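Local coordinates for alpha-ketoglutarate-dependent 2,4-dichlorophenoxyacetate dioxygenase (Bradyrhizobium diazoefficiens, PDB 5BKE), which probably oxidises aryloxyalkanoate herbicides such as 2,4-dichlorophenoxyacetate, using 2-oxoglutarate as co-substrate at a metal centre, at residues 102-105 against 106-110. Residues are numbered along the deposited sequence; the frame is centred on the assembly and turned at random.
Sequences SRTH and LFNLG
Leu109 lays its CG over one face of the His105 imidazole, 4.2 Å from the ring centroid, in a CH-pi contact one turn later, where helix 103-108 passes into a 3-10 segment. With CG anti to the backbone N (chi1 174°), the imidazole stands beside its own carbonyl carbon; ND1 donates weakly to Lys100 O. Ser102 is the N-cap: its OG accepts a weak, long bond from His105 N (3.4 Å) and donates a hydrogen bond to Ala99 O. Leu106 N reaches Ser102 O at 3.2 Å, nearly straight at 167°, Phe107 N approaches Arg103 O from above the carbonyl plane, and Asn108 N meets Thr104 O. The last, Leu109 N to His105 O, is bent to 129° and weak; Gly110 N makes an i to i+3 bond to Phe107 O. Arg103 NH1 forms a salt bridge with Glu187 OE2, NH2 a hydrogen bond to Glu182 O. The Asn108 side chain lies about 10 Å from the bound manganese. Replacing His105 by an alanine would probably cost Leu109 CG its ring face and Lys100 O this weak donor. Main-chain bonds thus hold the turn, with weak ones at both ends, while Lys100 O and Leu109 position the imidazole.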
ATOM      1  N   SER C 102     -21.796  19.700  56.103  1.00 56.61           N
ATOM      2  CA  SER C 102     -21.692  21.144  55.818  1.00 57.89           C
ATOM      3  C   SER C 102     -21.926  21.457  54.332  1.00 58.13           C
ATOM      4  O   SER C 102     -21.645  20.619  53.470  1.00 58.50           O
ATOM      5  CB  SER C 102     -20.335  21.699  56.272  1.00 58.35           C
ATOM      6  OG  SER C 102     -19.280  21.302  55.401  1.00 60.08           O
ATOM      7  N   ARG C 103     -22.432  22.657  54.047  1.00 56.45           N
ATOM      8  CA  ARG C 103     -22.743  23.086  52.672  1.00 57.75           C
ATOM      9  C   ARG C 103     -21.493  23.235  51.784  1.00 57.48           C
ATOM     10  O   ARG C 103     -21.572  23.035  50.568  1.00 55.86           O
ATOM     11  CB  ARG C 103     -23.568  24.383  52.676  1.00 56.78           C
ATOM     12  CG  ARG C 103     -24.405  24.614  51.425  1.00 54.73           C
ATOM     13  CD  ARG C 103     -25.252  25.872  51.535  1.00 53.53           C
ATOM     14  NE  ARG C 103     -26.135  26.035  50.380  1.00 51.06           N
ATOM     15  CZ  ARG C 103     -25.948  26.912  49.392  1.00 51.08           C
ATOM     16  NH1 ARG C 103     -24.909  27.738  49.401  1.00 48.65           N
ATOM     17  NH2 ARG C 103     -26.817  26.966  48.387  1.00 50.71           N
ATOM     18  N   THR C 104     -20.358  23.570  52.404  1.00 58.08           N
ATOM     19  CA  THR C 104     -19.059  23.692  51.723  1.00 57.46           C
ATOM     20  C   THR C 104     -18.542  22.333  51.222  1.00 56.17           C
ATOM     21  O   THR C 104     -18.219  22.190  50.039  1.00 54.57           O
ATOM     22  CB  THR C 104     -18.005  24.362  52.636  1.00 59.88           C
ATOM     23  OG1 THR C 104     -18.544  25.575  53.172  1.00 63.61           O
ATOM     24  CG2 THR C 104     -16.713  24.675  51.872  1.00 56.40           C
ATOM     25  N   HIS C 105     -18.476  21.349  52.122  1.00 52.48           N
ATOM     26  CA  HIS C 105     -18.024  20.006  51.776  1.00 50.37           C
ATOM     27  C   HIS C 105     -18.903  19.363  50.695  1.00 49.02           C
ATOM     28  O   HIS C 105     -18.376  18.821  49.722  1.00 46.94           O
ATOM     29  CB  HIS C 105     -17.935  19.112  53.022  1.00 47.97           C
ATOM     30  CG  HIS C 105     -17.613  17.683  52.715  1.00 46.44           C
ATOM     31  ND1 HIS C 105     -18.519  16.659  52.894  1.00 46.10           N
ATOM     32  CD2 HIS C 105     -16.491  17.109  52.216  1.00 44.61           C
ATOM     33  CE1 HIS C 105     -17.966  15.515  52.534  1.00 45.09           C
ATOM     34  NE2 HIS C 105     -16.737  15.762  52.115  1.00 45.03           N
ATOM     35  N   LEU C 106     -20.226  19.452  50.862  1.00 47.35           N
ATOM     36  CA  LEU C 106     -21.190  18.855  49.921  1.00 48.57           C
ATOM     37  C   LEU C 106     -21.077  19.410  48.496  1.00 48.64           C
ATOM     38  O   LEU C 106     -21.262  18.671  47.524  1.00 49.19           O
ATOM     39  CB  LEU C 106     -22.633  18.977  50.440  1.00 47.83           C
ATOM     40  CG  LEU C 106     -23.110  18.180  51.671  1.00 48.16           C
ATOM     41  CD1 LEU C 106     -24.595  18.429  51.904  1.00 46.19           C
ATOM     42  CD2 LEU C 106     -22.835  16.677  51.588  1.00 48.48           C
ATOM     43  N   PHE C 107     -20.764  20.702  48.395  1.00 47.66           N
ATOM     44  CA  PHE C 107     -20.447  21.354  47.127  1.00 47.51           C
ATOM     45  C   PHE C 107     -19.095  20.864  46.568  1.00 46.66           C
ATOM     46  O   PHE C 107     -18.984  20.623  45.363  1.00 44.52           O
ATOM     47  CB  PHE C 107     -20.459  22.875  47.308  1.00 49.44           C
ATOM     48  CG  PHE C 107     -20.522  23.653  46.014  1.00 54.10           C
ATOM     49  CD1 PHE C 107     -19.342  24.052  45.353  1.00 55.01           C
ATOM     50  CD2 PHE C 107     -21.757  24.023  45.461  1.00 53.75           C
ATOM     51  CE1 PHE C 107     -19.399  24.783  44.164  1.00 53.90           C
ATOM     52  CE2 PHE C 107     -21.816  24.757  44.277  1.00 51.84           C
ATOM     53  CZ  PHE C 107     -20.639  25.132  43.628  1.00 53.13           C
ATOM     54  N   ASN C 108     -18.091  20.709  47.445  1.00 46.71           N
ATOM     55  CA  ASN C 108     -16.738  20.213  47.086  1.00 44.42           C
ATOM     56  C   ASN C 108     -16.712  18.769  46.578  1.00 42.48           C
ATOM     57  O   ASN C 108     -15.746  18.349  45.942  1.00 44.29           O
ATOM     58  CB  ASN C 108     -15.782  20.302  48.280  1.00 45.62           C
ATOM     59  CG  ASN C 108     -15.353  21.723  48.606  1.00 48.61           C
ATOM     60  OD1 ASN C 108     -15.720  22.691  47.924  1.00 51.12           O
ATOM     61  ND2 ASN C 108     -14.563  21.854  49.669  1.00 48.00           N
ATOM     62  N   LEU C 109     -17.764  18.015  46.891  1.00 39.01           N
ATOM     63  CA  LEU C 109     -17.947  16.655  46.396  1.00 35.26           C
ATOM     64  C   LEU C 109     -18.172  16.623  44.881  1.00 32.95           C
ATOM     65  O   LEU C 109     -17.969  15.586  44.247  1.00 32.12           O
ATOM     66  CB  LEU C 109     -19.082  15.946  47.149  1.00 35.05           C
ATOM     67  CG  LEU C 109     -18.785  15.508  48.595  1.00 35.34           C
ATOM     68  CD1 LEU C 109     -20.031  14.922  49.244  1.00 33.29           C
ATOM     69  CD2 LEU C 109     -17.617  14.520  48.675  1.00 35.47           C
ATOM     70  N   GLY C 110     -18.563  17.770  44.320  1.00 29.54           N
ATOM     71  CA  GLY C 110     -18.592  18.006  42.880  1.00 28.07           C
ATOM     72  C   GLY C 110     -17.311  17.629  42.149  1.00 26.67           C
ATOM     73  O   GLY C 110     -17.363  17.154  41.018  1.00 26.19           O
TER